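Local coordinates for phytochrome Response Regulator RcpA (Tolypothrix sp. PCC 7601, PDB 1K68), which probably relays the signal of a cyanobacterial phytochrome as a CheY-like response regulator, phosphorylated on an aspartate beside a magnesium ion, at residues E9-K12 / A13-R16; D80-L83 / K84-P87. All coordinates share one frame; numbering follows the deposited sequence.

Contact 1: residues E9-K12 / A13-R16. With MG (magnesium ion), chain C.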
ATOM      1  N   GLU A   9       0.824  13.681   7.676  1.00 31.97           N
ATOM      2  CA  GLU A   9       1.433  12.450   8.186  1.00 32.16           C
ATOM      3  C   GLU A   9       2.856  12.279   7.644  1.00 32.84           C
ATOM      4  O   GLU A   9       3.125  12.618   6.497  1.00 33.51           O
ATOM      5  CB  GLU A   9       0.574  11.271   7.735  1.00 30.24           C
ATOM      6  CG  GLU A   9       1.206   9.905   7.888  1.00 31.62           C
ATOM      7  CD  GLU A   9       1.316   9.483   9.329  1.00 34.31           C
ATOM      8  OE1 GLU A   9       2.454   9.406   9.839  1.00 34.90           O
ATOM      9  OE2 GLU A   9       0.258   9.237   9.950  1.00 32.92           O
ATOM     10  N   ASP A  10       3.766  11.747   8.453  1.00 35.19           N
ATOM     11  CA  ASP A  10       5.147  11.563   7.990  1.00 37.14           C
ATOM     12  C   ASP A  10       5.529  10.107   7.690  1.00 38.71           C
ATOM     13  O   ASP A  10       6.447   9.853   6.915  1.00 40.26           O
ATOM     14  CB  ASP A  10       6.128  12.158   9.006  1.00 35.26           C
ATOM     15  CG  ASP A  10       6.031  11.503  10.361  1.00 37.13           C
ATOM     16  OD1 ASP A  10       4.897  11.246  10.802  1.00 36.98           O
ATOM     17  OD2 ASP A  10       7.082  11.257  10.992  1.00 38.69           O
ATOM     18  N   ASN A  11       4.822   9.156   8.292  1.00 38.74           N
ATOM     19  CA  ASN A  11       5.106   7.738   8.075  1.00 39.65           C
ATOM     20  C   ASN A  11       4.771   7.344   6.630  1.00 40.35           C
ATOM     21  O   ASN A  11       3.600   7.258   6.257  1.00 39.44           O
ATOM     22  CB  ASN A  11       4.290   6.902   9.063  1.00 40.20           C
ATOM     23  CG  ASN A  11       4.681   5.442   9.058  1.00 42.74           C
ATOM     24  OD1 ASN A  11       4.414   4.717   8.100  1.00 42.79           O
ATOM     25  ND2 ASN A  11       5.325   4.999  10.133  1.00 43.29           N
ATOM     26  N   LYS A  12       5.802   7.115   5.821  1.00 39.90           N
ATOM     27  CA  LYS A  12       5.594   6.753   4.422  1.00 40.08           C
ATOM     28  C   LYS A  12       4.760   5.497   4.261  1.00 38.48           C
ATOM     29  O   LYS A  12       3.981   5.389   3.323  1.00 39.01           O
ATOM     30  CB  LYS A  12       6.939   6.599   3.703  1.00 42.34           C
ATOM     31  CG  LYS A  12       7.595   7.943   3.397  1.00 44.27           C
ATOM     32  CD  LYS A  12       9.010   7.817   2.858  1.00 46.97           C
ATOM     33  CE  LYS A  12       9.628   9.197   2.658  1.00 47.58           C
ATOM     34  NZ  LYS A  12      11.016   9.139   2.119  1.00 51.46           N
ATOM     35  N   ALA A  13       4.906   4.553   5.180  1.00 38.41           N
ATOM     36  CA  ALA A  13       4.133   3.322   5.103  1.00 37.91           C
ATOM     37  C   ALA A  13       2.651   3.647   5.248  1.00 37.78           C
ATOM     38  O   ALA A  13       1.829   3.187   4.455  1.00 37.65           O
ATOM     39  CB  ALA A  13       4.566   2.360   6.194  1.00 37.59           C
ATOM     40  N   ASP A  14       2.317   4.435   6.268  1.00 35.42           N
ATOM     41  CA  ASP A  14       0.933   4.819   6.508  1.00 35.15           C
ATOM     42  C   ASP A  14       0.427   5.705   5.379  1.00 33.96           C
ATOM     43  O   ASP A  14      -0.721   5.594   4.961  1.00 31.82           O
ATOM     44  CB  ASP A  14       0.797   5.565   7.842  1.00 34.24           C
ATOM     45  CG  ASP A  14       1.053   4.670   9.043  1.00 35.64           C
ATOM     46  OD1 ASP A  14       0.926   3.435   8.911  1.00 37.49           O
ATOM     47  OD2 ASP A  14       1.368   5.197  10.128  1.00 34.37           O
ATOM     48  N   ILE A  15       1.287   6.592   4.894  1.00 34.24           N
ATOM     49  CA  ILE A  15       0.899   7.475   3.811  1.00 34.79           C
ATOM     50  C   ILE A  15       0.471   6.621   2.634  1.00 34.43           C
ATOM     51  O   ILE A  15      -0.570   6.868   2.022  1.00 34.94           O
ATOM     52  CB  ILE A  15       2.065   8.393   3.382  1.00 34.93           C
ATOM     53  CG1 ILE A  15       2.331   9.432   4.471  1.00 33.71           C
ATOM     54  CG2 ILE A  15       1.728   9.079   2.062  1.00 35.56           C
ATOM     55  CD1 ILE A  15       3.547  10.305   4.220  1.00 37.03           C
ATOM     56  N   ARG A  16       1.273   5.605   2.329  1.00 35.34           N
ATOM     57  CA  ARG A  16       0.967   4.724   1.212  1.00 35.07           C
ATOM     58  C   ARG A  16      -0.393   4.069   1.401  1.00 34.40           C
ATOM     59  O   ARG A  16      -1.270   4.189   0.544  1.00 35.18           O
ATOM     60  CB  ARG A  16       2.035   3.631   1.054  1.00 37.00           C
ATOM     61  CG  ARG A  16       1.807   2.759  -0.176  1.00 37.04           C
ATOM     62  CD  ARG A  16       2.882   1.688  -0.380  1.00 39.68           C
ATOM     63  NE  ARG A  16       2.599   0.443   0.335  1.00 42.22           N
ATOM     64  CZ  ARG A  16       3.112   0.120   1.520  1.00 45.00           C
ATOM     65  NH1 ARG A  16       3.946   0.948   2.140  1.00 43.78           N
ATOM     66  NH2 ARG A  16       2.791  -1.038   2.087  1.00 45.96           N
TER
HETATM   67 MG    MG C 501       3.997  10.568  12.771  1.00 39.26          MG
HETATM   68  O   HOH W   1       6.033   9.284  12.307  1.00 53.90           O
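Asn-11 turns its CG away from its own N (chi1 -171°), which carries OD1 to the backbone N of Asp-14, while Asp-14 swings its carboxylate back beside its N (chi1 -68°). The Asn-11 amide and the Asp-14 carboxylate then stack with their planes 21° apart. Asn-11 OD1 accepts from Asp-14 N at 2.8 Å, the donor tilted from the amide carbonyl plane. This makes Asn-11 the N-cap of helix 12-23. With an alanine here, Asp-14 N would probably lose its capping acceptor and the Asp-14 carboxylate its stacking partner. Asn-11 O accepts from Ile-15 N at 2.8 Å, and Lys-12 O takes Arg-16 N one residue on. The junction is the strand-to-helix loop of the CheY-like receiver fold, where Asp-10 OD1 binds the magnesium ion at 2.3 Å. Glu-9 bends at chi2, and its OE1 accepts from Asn-11 N at 2.8 Å on the anti side of the carboxylate. Glu-9 CG rests on Ile-15 CG1, 3.6 Å away. Glu-9 OE2 and Asp-14 OD2 approach to 4.2 Å, and both form salt bridges to Lys-114, which probably offsets their like charge. Arg-16 reaches Asp-80 of the second subunit.

Contact 2: residues D80-L83 / K84-P87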
ATOM      1  N   ASP A  80      -8.656  29.137  14.893  1.00 37.54           N
ATOM      2  CA  ASP A  80      -8.691  30.099  13.799  1.00 36.76           C
ATOM      3  C   ASP A  80     -10.129  30.365  13.347  1.00 38.73           C
ATOM      4  O   ASP A  80     -10.890  29.435  13.063  1.00 39.15           O
ATOM      5  CB  ASP A  80      -7.846  29.582  12.636  1.00 35.29           C
ATOM      6  CG  ASP A  80      -7.661  30.616  11.546  1.00 35.49           C
ATOM      7  OD1 ASP A  80      -8.548  30.727  10.680  1.00 32.94           O
ATOM      8  OD2 ASP A  80      -6.633  31.325  11.569  1.00 37.06           O
ATOM      9  N   PRO A  81     -10.518  31.648  13.272  1.00 38.50           N
ATOM     10  CA  PRO A  81     -11.870  32.028  12.857  1.00 39.97           C
ATOM     11  C   PRO A  81     -12.376  31.383  11.574  1.00 40.02           C
ATOM     12  O   PRO A  81     -13.571  31.124  11.446  1.00 41.04           O
ATOM     13  CB  PRO A  81     -11.781  33.550  12.748  1.00 39.45           C
ATOM     14  CG  PRO A  81     -10.819  33.889  13.845  1.00 40.43           C
ATOM     15  CD  PRO A  81      -9.736  32.840  13.648  1.00 39.33           C
ATOM     16  N   THR A  82     -11.481  31.112  10.629  1.00 40.11           N
ATOM     17  CA  THR A  82     -11.912  30.510   9.369  1.00 40.69           C
ATOM     18  C   THR A  82     -11.614  29.022   9.180  1.00 38.65           C
ATOM     19  O   THR A  82     -12.406  28.311   8.567  1.00 40.35           O
ATOM     20  CB  THR A  82     -11.320  31.253   8.155  1.00 42.30           C
ATOM     21  OG1 THR A  82     -11.769  30.618   6.952  1.00 46.64           O
ATOM     22  CG2 THR A  82      -9.800  31.221   8.185  1.00 44.64           C
ATOM     23  N   LEU A  83     -10.483  28.551   9.695  1.00 34.92           N
ATOM     24  CA  LEU A  83     -10.112  27.148   9.527  1.00 32.40           C
ATOM     25  C   LEU A  83     -10.830  26.213  10.488  1.00 31.60           C
ATOM     26  O   LEU A  83     -10.908  25.008  10.251  1.00 31.34           O
ATOM     27  CB  LEU A  83      -8.601  26.976   9.713  1.00 30.82           C
ATOM     28  CG  LEU A  83      -7.681  27.826   8.835  1.00 29.51           C
ATOM     29  CD1 LEU A  83      -6.252  27.580   9.232  1.00 29.10           C
ATOM     30  CD2 LEU A  83      -7.900  27.490   7.371  1.00 30.05           C
ATOM     31  N   LYS A  84     -11.354  26.767  11.574  1.00 32.28           N
ATOM     32  CA  LYS A  84     -12.019  25.951  12.578  1.00 31.69           C
ATOM     33  C   LYS A  84     -13.211  25.145  12.083  1.00 30.81           C
ATOM     34  O   LYS A  84     -13.606  24.171  12.725  1.00 28.94           O
ATOM     35  CB  LYS A  84     -12.435  26.812  13.766  1.00 30.85           C
ATOM     36  CG  LYS A  84     -13.611  27.722  13.520  1.00 32.65           C
ATOM     37  CD  LYS A  84     -13.941  28.478  14.798  1.00 35.69           C
ATOM     38  CE  LYS A  84     -15.106  29.418  14.601  1.00 38.97           C
ATOM     39  NZ  LYS A  84     -15.315  30.278  15.796  1.00 42.78           N
ATOM     40  N   ARG A  85     -13.788  25.533  10.951  1.00 29.94           N
ATOM     41  CA  ARG A  85     -14.936  24.796  10.432  1.00 29.50           C
ATOM     42  C   ARG A  85     -14.532  23.573   9.618  1.00 28.49           C
ATOM     43  O   ARG A  85     -15.362  22.712   9.338  1.00 30.05           O
ATOM     44  CB  ARG A  85     -15.841  25.707   9.591  1.00 32.05           C
ATOM     45  CG  ARG A  85     -16.697  26.673  10.414  1.00 33.72           C
ATOM     46  CD  ARG A  85     -17.566  27.535   9.503  1.00 36.18           C
ATOM     47  NE  ARG A  85     -16.750  28.273   8.541  1.00 38.82           N
ATOM     48  CZ  ARG A  85     -15.906  29.250   8.867  1.00 41.97           C
ATOM     49  NH1 ARG A  85     -15.765  29.620  10.134  1.00 41.27           N
ATOM     50  NH2 ARG A  85     -15.185  29.847   7.925  1.00 42.93           N
ATOM     51  N   ILE A  86     -13.261  23.495   9.238  1.00 27.38           N
ATOM     52  CA  ILE A  86     -12.791  22.355   8.468  1.00 27.22           C
ATOM     53  C   ILE A  86     -12.762  21.135   9.381  1.00 26.24           C
ATOM     54  O   ILE A  86     -12.146  21.159  10.441  1.00 27.33           O
ATOM     55  CB  ILE A  86     -11.369  22.566   7.922  1.00 26.07           C
ATOM     56  CG1 ILE A  86     -11.299  23.854   7.086  1.00 26.33           C
ATOM     57  CG2 ILE A  86     -10.980  21.376   7.068  1.00 28.10           C
ATOM     58  CD1 ILE A  86      -9.900  24.198   6.618  1.00 24.65           C
ATOM     59  N   PRO A  87     -13.446  20.057   8.987  1.00 25.76           N
ATOM     60  CA  PRO A  87     -13.440  18.863   9.835  1.00 25.75           C
ATOM     61  C   PRO A  87     -12.049  18.248   9.942  1.00 26.70           C
ATOM     62  O   PRO A  87     -11.376  18.008   8.933  1.00 27.23           O
ATOM     63  CB  PRO A  87     -14.420  17.939   9.135  1.00 25.35           C
ATOM     64  CG  PRO A  87     -15.393  18.894   8.514  1.00 28.53           C
ATOM     65  CD  PRO A  87     -14.491  19.966   7.955  1.00 24.13           C
TER
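The backbone of 80-87 turns tightly, with Lys-84 N bonded to Asp-80 O at 3.1 Å and Ile-86 N to Leu-83 O at 3.0 Å. The first is a helix-like i to i+4 bond. The second spans three residues, and its donor stands above the carbonyl plane of Leu-83, 50° out of it. Asp-80 OD1 accepts from the backbone N of both Thr-82 and Leu-83, an Asx turn and Asx motif, although the exact place of this oxygen is less sure. Its other oxygen, OD2, forms a salt bridge to Arg-45.

Arg-85 folds back over the turn. Its chain bends at chi3 (-57°), which lays the guanidinium against the carbonyls of Pro-81 and Thr-82. Arg-85 NH1 donates to Pro-81 O at 3.0 Å. That bond lies in the carbonyl plane and near the guanidinium plane, so Pro-81 O sits at the edge of the group. Thr-82 O lies over one face instead. Thr-82 O is 3.2 Å from Arg-85 NH2, but the angle is too poor for a bond. Lys-84 is extended beyond CG and runs past Asp-80 O toward Pro-81 O. With chi1 at 73°, Lys-84 CG packs 3.2 Å from Asp-80 O. Leu-83 and Ile-86 lie side by side and point the same way, and CD2 of Leu-83 meets CD1 of Ile-86 at 3.9 Å. These two side chains are buried, whereas Lys-84 and Arg-85 are exposed.

The turn links helix 70-79 to strand 88-92. Lys-78, on that helix, donates through NZ to the backbone O of both Lys-84 and Ile-86. Ile-86 packs on Ile-59 of the neighbouring strand 58-60, and Pro-87 joins the same strand through backbone hydrogen bonding with Ile-59.

How the contacts relate
Contact 1 comes first along the chain and closes before contact 2 opens. Their centres are 25 Å apart, on opposite sides of the chain's centre. Their nearest atoms are about 13 Å apart, without touching. Both lie in one receiver domain with a five-stranded parallel sheet of order 2-1-3-4-5. Contact 1, a loop and the first turn of helix 12-23, follows strand 4-8 at the magnesium end. Contact 2, a loop, leaves helix 70-79 and leads into strand 88-92, away from the metal. Strand 58-60 lies between 4-8 and 88-92 in the sheet. Across the dimer, Arg-16 of this chain pairs with Asp-80 of the second subunit, while 80-87 of this chain touches no other chain of the assembly.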